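Local coordinates for MccB protein (Escherichia coli, PDB 6OM4), which adenylates the C-terminal end of the microcin C7 precursor peptide MccA, joining it to the nucleotide through a phosphoramidate link, as an E1-like enzyme of the ThiF family, at residues A[197-211]-A[222-236]. Sequence-based numbering, arbitrary orientation.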
loop_
_atom_site.group_PDB
_atom_site.type_symbol
_atom_site.label_atom_id
_atom_site.label_comp_id
_atom_site.label_asym_id
_atom_site.label_seq_id
_atom_site.Cartn_x
_atom_site.Cartn_y
_atom_site.Cartn_z
ATOM N N TYR A 197 -14.351 -1.762 -23.183
ATOM C CA TYR A 197 -13.069 -1.094 -23.119
ATOM C C TYR A 197 -13.206 0.429 -23.189
ATOM O O TYR A 197 -12.512 1.178 -22.474
ATOM C CB TYR A 197 -12.145 -1.589 -24.228
ATOM C CG TYR A 197 -10.858 -0.830 -24.276
ATOM C CD1 TYR A 197 -10.725 0.326 -25.032
ATOM C CD2 TYR A 197 -9.759 -1.260 -23.550
ATOM C CE1 TYR A 197 -9.533 1.027 -25.065
ATOM C CE2 TYR A 197 -8.557 -0.594 -23.605
ATOM C CZ TYR A 197 -8.447 0.573 -24.332
ATOM O OH TYR A 197 -7.255 1.255 -24.310
ATOM N N THR A 198 -14.087 0.896 -24.071
ATOM C CA THR A 198 -14.245 2.298 -24.381
ATOM C C THR A 198 -14.765 3.121 -23.186
ATOM O O THR A 198 -14.497 4.312 -23.076
ATOM C CB THR A 198 -15.154 2.435 -25.618
ATOM O OG1 THR A 198 -14.864 3.732 -26.132
ATOM C CG2 THR A 198 -16.626 2.281 -25.323
ATOM N N ASP A 199 -15.449 2.489 -22.238
ATOM C CA ASP A 199 -15.909 3.178 -21.043
ATOM C C ASP A 199 -14.749 3.711 -20.170
ATOM O O ASP A 199 -14.963 4.568 -19.356
ATOM C CB ASP A 199 -16.824 2.265 -20.227
ATOM C CG ASP A 199 -18.140 1.980 -20.945
ATOM O OD1 ASP A 199 -18.554 2.821 -21.748
ATOM O OD2 ASP A 199 -18.709 0.898 -20.720
ATOM N N LEU A 200 -13.528 3.190 -20.337
ATOM C CA LEU A 200 -12.363 3.666 -19.555
ATOM C C LEU A 200 -12.001 5.117 -19.884
ATOM O O LEU A 200 -11.419 5.801 -19.045
ATOM C CB LEU A 200 -11.184 2.722 -19.774
ATOM C CG LEU A 200 -11.341 1.376 -19.087
ATOM C CD1 LEU A 200 -10.348 0.356 -19.626
ATOM C CD2 LEU A 200 -11.183 1.518 -17.572
ATOM N N HIS A 201 -12.452 5.617 -21.049
ATOM C CA HIS A 201 -12.306 7.029 -21.375
ATOM C C HIS A 201 -13.071 7.929 -20.391
ATOM O O HIS A 201 -12.781 9.123 -20.353
ATOM C CB HIS A 201 -12.735 7.307 -22.839
ATOM C CG HIS A 201 -11.853 6.629 -23.833
ATOM N ND1 HIS A 201 -10.554 7.034 -24.059
ATOM C CD2 HIS A 201 -12.054 5.553 -24.625
ATOM C CE1 HIS A 201 -9.995 6.228 -24.935
ATOM N NE2 HIS A 201 -10.887 5.326 -25.312
ATOM N N LYS A 202 -14.054 7.384 -19.654
ATOM C CA LYS A 202 -14.863 8.156 -18.712
ATOM C C LYS A 202 -14.181 8.246 -17.337
ATOM O O LYS A 202 -14.684 8.919 -16.426
ATOM C CB LYS A 202 -16.256 7.540 -18.523
ATOM C CG LYS A 202 -17.220 7.739 -19.688
ATOM C CD LYS A 202 -17.448 6.496 -20.519
ATOM C CE LYS A 202 -18.666 6.558 -21.420
ATOM N NZ LYS A 202 -19.874 6.046 -20.739
ATOM N N VAL A 203 -13.064 7.533 -17.152
ATOM C CA VAL A 203 -12.380 7.516 -15.867
ATOM C C VAL A 203 -11.311 8.603 -15.856
ATOM O O VAL A 203 -10.413 8.599 -16.706
ATOM C CB VAL A 203 -11.776 6.129 -15.588
ATOM C CG1 VAL A 203 -11.011 6.124 -14.280
ATOM C CG2 VAL A 203 -12.825 5.026 -15.598
ATOM N N PRO A 204 -11.363 9.559 -14.906
ATOM C CA PRO A 204 -10.428 10.680 -14.893
ATOM C C PRO A 204 -8.977 10.239 -14.655
ATOM O O PRO A 204 -8.737 9.217 -14.039
ATOM C CB PRO A 204 -10.896 11.598 -13.766
ATOM C CG PRO A 204 -12.307 11.117 -13.450
ATOM C CD PRO A 204 -12.362 9.644 -13.831
ATOM N N GLU A 205 -8.047 10.993 -15.248
ATOM C CA GLU A 205 -6.638 10.929 -14.938
ATOM C C GLU A 205 -6.461 11.185 -13.441
ATOM O O GLU A 205 -7.235 11.921 -12.843
ATOM C CB GLU A 205 -5.898 11.969 -15.784
ATOM C CG GLU A 205 -4.445 12.195 -15.434
ATOM C CD GLU A 205 -3.791 13.248 -16.330
ATOM O OE1 GLU A 205 -4.548 14.014 -17.009
ATOM O OE2 GLU A 205 -2.522 13.304 -16.365
ATOM N N ALA A 206 -5.433 10.572 -12.843
ATOM C CA ALA A 206 -5.114 10.773 -11.452
ATOM C C ALA A 206 -3.650 10.385 -11.214
ATOM O O ALA A 206 -2.999 9.838 -12.094
ATOM C CB ALA A 206 -6.047 9.944 -10.592
ATOM N N ASP A 207 -3.171 10.608 -9.991
ATOM C CA ASP A 207 -1.805 10.202 -9.624
ATOM C C ASP A 207 -1.659 8.686 -9.777
ATOM O O ASP A 207 -0.583 8.224 -10.177
ATOM C CB ASP A 207 -1.442 10.702 -8.222
ATOM C CG ASP A 207 -1.282 12.221 -8.193
ATOM O OD1 ASP A 207 -0.191 12.680 -8.553
ATOM O OD2 ASP A 207 -2.255 12.943 -7.884
ATOM N N ILE A 208 -2.717 7.935 -9.410
ATOM C CA ILE A 208 -2.779 6.477 -9.521
ATOM C C ILE A 208 -4.251 6.042 -9.491
ATOM O O ILE A 208 -5.109 6.692 -8.833
ATOM C CB ILE A 208 -1.936 5.801 -8.417
ATOM C CG1 ILE A 208 -1.846 4.298 -8.673
ATOM C CG2 ILE A 208 -2.462 6.151 -7.021
ATOM C CD1 ILE A 208 -0.736 3.596 -7.906
ATOM N N TRP A 209 -4.548 4.988 -10.251
ATOM C CA TRP A 209 -5.778 4.265 -10.136
ATOM C C TRP A 209 -5.587 3.048 -9.232
ATOM O O TRP A 209 -4.694 2.202 -9.469
ATOM C CB TRP A 209 -6.233 3.762 -11.508
ATOM C CG TRP A 209 -6.674 4.822 -12.472
ATOM C CD1 TRP A 209 -6.654 6.176 -12.349
ATOM C CD2 TRP A 209 -7.226 4.533 -13.764
ATOM N NE1 TRP A 209 -7.189 6.756 -13.485
ATOM C CE2 TRP A 209 -7.498 5.767 -14.385
ATOM C CE3 TRP A 209 -7.505 3.339 -14.438
ATOM C CZ2 TRP A 209 -8.086 5.824 -15.657
ATOM C CZ3 TRP A 209 -8.076 3.397 -15.689
ATOM C CH2 TRP A 209 -8.302 4.622 -16.307
ATOM N N VAL A 210 -6.547 2.878 -8.319
ATOM C CA VAL A 210 -6.686 1.670 -7.598
ATOM C C VAL A 210 -7.720 0.835 -8.347
ATOM O O VAL A 210 -8.887 1.198 -8.382
ATOM C CB VAL A 210 -7.123 1.909 -6.143
ATOM C CG1 VAL A 210 -7.432 0.581 -5.454
ATOM C CG2 VAL A 210 -6.080 2.726 -5.368
ATOM N N VAL A 211 -7.287 -0.304 -8.870
ATOM C CA VAL A 211 -8.126 -1.134 -9.703
ATOM C C VAL A 211 -8.658 -2.274 -8.836
ATOM O O VAL A 211 -7.968 -3.285 -8.606
ATOM C CB VAL A 211 -7.393 -1.636 -10.961
ATOM C CG1 VAL A 211 -8.324 -2.434 -11.837
ATOM C CG2 VAL A 211 -6.773 -0.478 -11.721
ATOM N N TRP A 222 -8.116 -4.899 -20.052
ATOM C CA TRP A 222 -8.543 -3.631 -20.593
ATOM C C TRP A 222 -7.845 -2.475 -19.871
ATOM O O TRP A 222 -7.394 -1.492 -20.498
ATOM C CB TRP A 222 -10.046 -3.434 -20.448
ATOM C CG TRP A 222 -10.886 -4.343 -21.270
ATOM C CD1 TRP A 222 -10.498 -5.129 -22.318
ATOM C CD2 TRP A 222 -12.311 -4.492 -21.139
ATOM N NE1 TRP A 222 -11.603 -5.743 -22.858
ATOM C CE2 TRP A 222 -12.708 -5.427 -22.111
ATOM C CE3 TRP A 222 -13.272 -3.949 -20.272
ATOM C CZ2 TRP A 222 -14.046 -5.807 -22.264
ATOM C CZ3 TRP A 222 -14.583 -4.362 -20.395
ATOM C CH2 TRP A 222 -14.961 -5.268 -21.390
ATOM N N VAL A 223 -7.895 -2.532 -18.530
ATOM C CA VAL A 223 -7.331 -1.429 -17.714
ATOM C C VAL A 223 -5.837 -1.272 -18.024
ATOM O O VAL A 223 -5.333 -0.206 -18.205
ATOM C CB VAL A 223 -7.590 -1.684 -16.217
ATOM C CG1 VAL A 223 -6.837 -0.670 -15.376
ATOM C CG2 VAL A 223 -9.074 -1.664 -15.887
ATOM N N ASN A 224 -5.141 -2.393 -18.062
ATOM C CA ASN A 224 -3.737 -2.440 -18.303
ATOM C C ASN A 224 -3.439 -1.745 -19.640
ATOM O O ASN A 224 -2.601 -0.848 -19.705
ATOM C CB ASN A 224 -3.252 -3.881 -18.269
ATOM C CG ASN A 224 -1.775 -4.008 -18.583
ATOM O OD1 ASN A 224 -1.370 -4.435 -19.681
ATOM N ND2 ASN A 224 -0.975 -3.574 -17.649
ATOM N N LYS A 225 -4.124 -2.172 -20.711
ATOM C CA LYS A 225 -3.866 -1.619 -22.058
ATOM C C LYS A 225 -4.152 -0.115 -22.065
ATOM O O LYS A 225 -3.303 0.674 -22.545
ATOM C CB LYS A 225 -4.664 -2.393 -23.118
ATOM C CG LYS A 225 -4.818 -1.686 -24.465
ATOM C CD LYS A 225 -5.375 -2.565 -25.584
ATOM C CE LYS A 225 -4.413 -3.672 -25.998
ATOM N NZ LYS A 225 -4.686 -4.194 -27.370
ATOM N N TYR A 226 -5.296 0.288 -21.493
ATOM C CA TYR A 226 -5.694 1.675 -21.438
ATOM C C TYR A 226 -4.646 2.499 -20.701
ATOM O O TYR A 226 -4.291 3.592 -21.169
ATOM C CB TYR A 226 -7.056 1.879 -20.774
ATOM C CG TYR A 226 -7.495 3.319 -20.704
ATOM C CD1 TYR A 226 -7.129 4.126 -19.654
ATOM C CD2 TYR A 226 -8.216 3.899 -21.735
ATOM C CE1 TYR A 226 -7.491 5.459 -19.590
ATOM C CE2 TYR A 226 -8.618 5.225 -21.673
ATOM C CZ TYR A 226 -8.199 6.026 -20.634
ATOM O OH TYR A 226 -8.616 7.331 -20.575
ATOM N N CYS A 227 -4.141 1.980 -19.558
ATOM C CA CYS A 227 -3.219 2.752 -18.702
ATOM C C CYS A 227 -1.841 2.869 -19.354
ATOM O O CYS A 227 -1.215 3.913 -19.256
ATOM C CB CYS A 227 -3.093 2.150 -17.304
ATOM S SG CYS A 227 -4.543 2.578 -16.299
ATOM N N VAL A 228 -1.420 1.832 -20.055
ATOM C CA VAL A 228 -0.181 1.929 -20.849
ATOM C C VAL A 228 -0.357 3.042 -21.894
ATOM O O VAL A 228 0.550 3.890 -22.085
ATOM C CB VAL A 228 0.158 0.579 -21.509
ATOM C CG1 VAL A 228 1.264 0.739 -22.524
ATOM C CG2 VAL A 228 0.558 -0.489 -20.497
ATOM N N ARG A 229 -1.478 3.006 -22.623
ATOM C CA ARG A 229 -1.698 3.992 -23.710
ATOM C C ARG A 229 -1.842 5.409 -23.137
ATOM O O ARG A 229 -1.421 6.398 -23.759
ATOM C CB ARG A 229 -2.932 3.635 -24.550
ATOM C CG ARG A 229 -2.769 2.383 -25.409
ATOM C CD ARG A 229 -4.002 1.925 -26.201
ATOM N NE ARG A 229 -3.654 0.856 -27.158
ATOM C CZ ARG A 229 -4.353 0.520 -28.256
ATOM N NH1 ARG A 229 -5.503 1.112 -28.531
ATOM N NH2 ARG A 229 -3.893 -0.412 -29.079
ATOM N N ALA A 230 -2.473 5.527 -21.968
ATOM C CA ALA A 230 -2.768 6.857 -21.349
ATOM C C ALA A 230 -1.663 7.379 -20.407
ATOM O O ALA A 230 -1.849 8.442 -19.828
ATOM C CB ALA A 230 -4.054 6.756 -20.573
ATOM N N ASN A 231 -0.567 6.642 -20.190
ATOM C CA ASN A 231 0.500 7.064 -19.269
ATOM C C ASN A 231 -0.039 7.201 -17.836
ATOM O O ASN A 231 0.286 8.132 -17.146
ATOM C CB ASN A 231 1.175 8.378 -19.700
ATOM C CG ASN A 231 2.474 8.099 -20.413
ATOM O OD1 ASN A 231 2.457 7.785 -21.605
ATOM N ND2 ASN A 231 3.577 8.123 -19.672
ATOM N N GLN A 232 -0.897 6.263 -17.423
ATOM C CA GLN A 232 -1.634 6.317 -16.142
ATOM C C GLN A 232 -1.127 5.215 -15.215
ATOM O O GLN A 232 -1.295 4.034 -15.488
ATOM C CB GLN A 232 -3.112 6.144 -16.417
ATOM C CG GLN A 232 -3.961 6.023 -15.158
ATOM C CD GLN A 232 -3.818 7.209 -14.249
ATOM O OE1 GLN A 232 -3.258 7.111 -13.154
ATOM N NE2 GLN A 232 -4.319 8.343 -14.712
ATOM N N PRO A 233 -0.476 5.537 -14.091
ATOM C CA PRO A 233 -0.117 4.502 -13.118
ATOM C C PRO A 233 -1.367 3.821 -12.525
ATOM O O PRO A 233 -2.375 4.464 -12.318
ATOM C CB PRO A 233 0.724 5.221 -12.046
ATOM C CG PRO A 233 1.078 6.584 -12.675
ATOM C CD PRO A 233 0.003 6.881 -13.707
ATOM N N TYR A 234 -1.248 2.529 -12.210
ATOM C CA TYR A 234 -2.329 1.828 -11.510
ATOM C C TYR A 234 -1.748 0.744 -10.604
ATOM O O TYR A 234 -0.622 0.304 -10.780
ATOM C CB TYR A 234 -3.362 1.248 -12.485
ATOM C CG TYR A 234 -2.915 0.014 -13.214
ATOM C CD1 TYR A 234 -3.036 -1.239 -12.620
ATOM C CD2 TYR A 234 -2.382 0.059 -14.496
ATOM C CE1 TYR A 234 -2.652 -2.394 -13.275
ATOM C CE2 TYR A 234 -1.980 -1.096 -15.155
ATOM C CZ TYR A 234 -2.106 -2.338 -14.544
ATOM O OH TYR A 234 -1.707 -3.538 -15.079
ATOM N N ILE A 235 -2.560 0.303 -9.645
ATOM C CA ILE A 235 -2.261 -0.862 -8.883
ATOM C C ILE A 235 -3.511 -1.748 -8.815
ATOM O O ILE A 235 -4.606 -1.240 -8.672
ATOM C CB ILE A 235 -1.733 -0.486 -7.492
ATOM C CG1 ILE A 235 -1.290 -1.759 -6.765
ATOM C CG2 ILE A 235 -2.733 0.369 -6.704
ATOM C CD1 ILE A 235 -0.558 -1.520 -5.470
ATOM N N ASN A 236 -3.325 -3.049 -9.020
ATOM C CA ASN A 236 -4.432 -4.012 -8.903
ATOM C C ASN A 236 -4.351 -4.660 -7.520
ATOM O O ASN A 236 -3.278 -4.851 -7.007
ATOM C CB ASN A 236 -4.370 -5.007 -10.063
ATOM C CG ASN A 236 -5.555 -5.928 -10.212
ATOM O OD1 ASN A 236 -5.349 -7.075 -10.600
ATOM N ND2 ASN A 236 -6.780 -5.431 -10.027
HETATM O O HOH W 1 -8.244 8.691 -18.200
HETATM O O HOH W 2 -1.449 10.295 -17.101
#
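Trp-209 and Tyr-234 pair side by side in neighbouring parallel strands, the two ends of a beta-alpha-beta crossover in the Rossmann-like ThiF domain: strand 208-211 leads through helix 219-230 into strand 234-240. Three backbone hydrogen bonds join the strands: Trp-209 N to Pro-233 O, Ile-235 N to Trp-209 O (2.9 Å) and Val-211 N to Ile-235 O. Asn-236 adds a side-chain bond, its ND2 reaching Val-211 O at 2.8 Å from above the carbonyl plane, while its OD1 is hydrogen-bonded to the bound peptide. On the other side, strand 117-121 bonds to Ile-208 and Val-210, so strand 208-211 is an interior strand of the sheet.

Apolar packing fills the layer between sheet and helix. Val-211 CG2 meets Val-223 CG1 at 3.7 Å, and Cys-227 SG approaches the six-membered ring of Trp-209 obliquely, 4.0 Å from its centroid. The indole is sandwiched, with Val-203 CG1 over one face and Gln-232 CG over the opposite one, in a CH-pi contact with the five-membered ring. Its NE1 is satisfied within its own segment by Pro-204 O.

Aromatic contacts tie the 3-10 segment 197-202 to the helix. Tyr-197 turns its edge toward the face of Trp-222, the planes 88° apart; with CG anti to the backbone N (chi1 175°), its ring extends along the helix until OH lies 3.3 Å from Tyr-226 CA. The ring of Tyr-226 carries Leu-200 CB over one face, meets Trp-209 rim to rim and points its edge at the face of His-201, planes at 76°. At its far end, a water bridges Tyr-226 OH (2.8 Å) and Val-203 O, donating to the carbonyl at 2.6 Å.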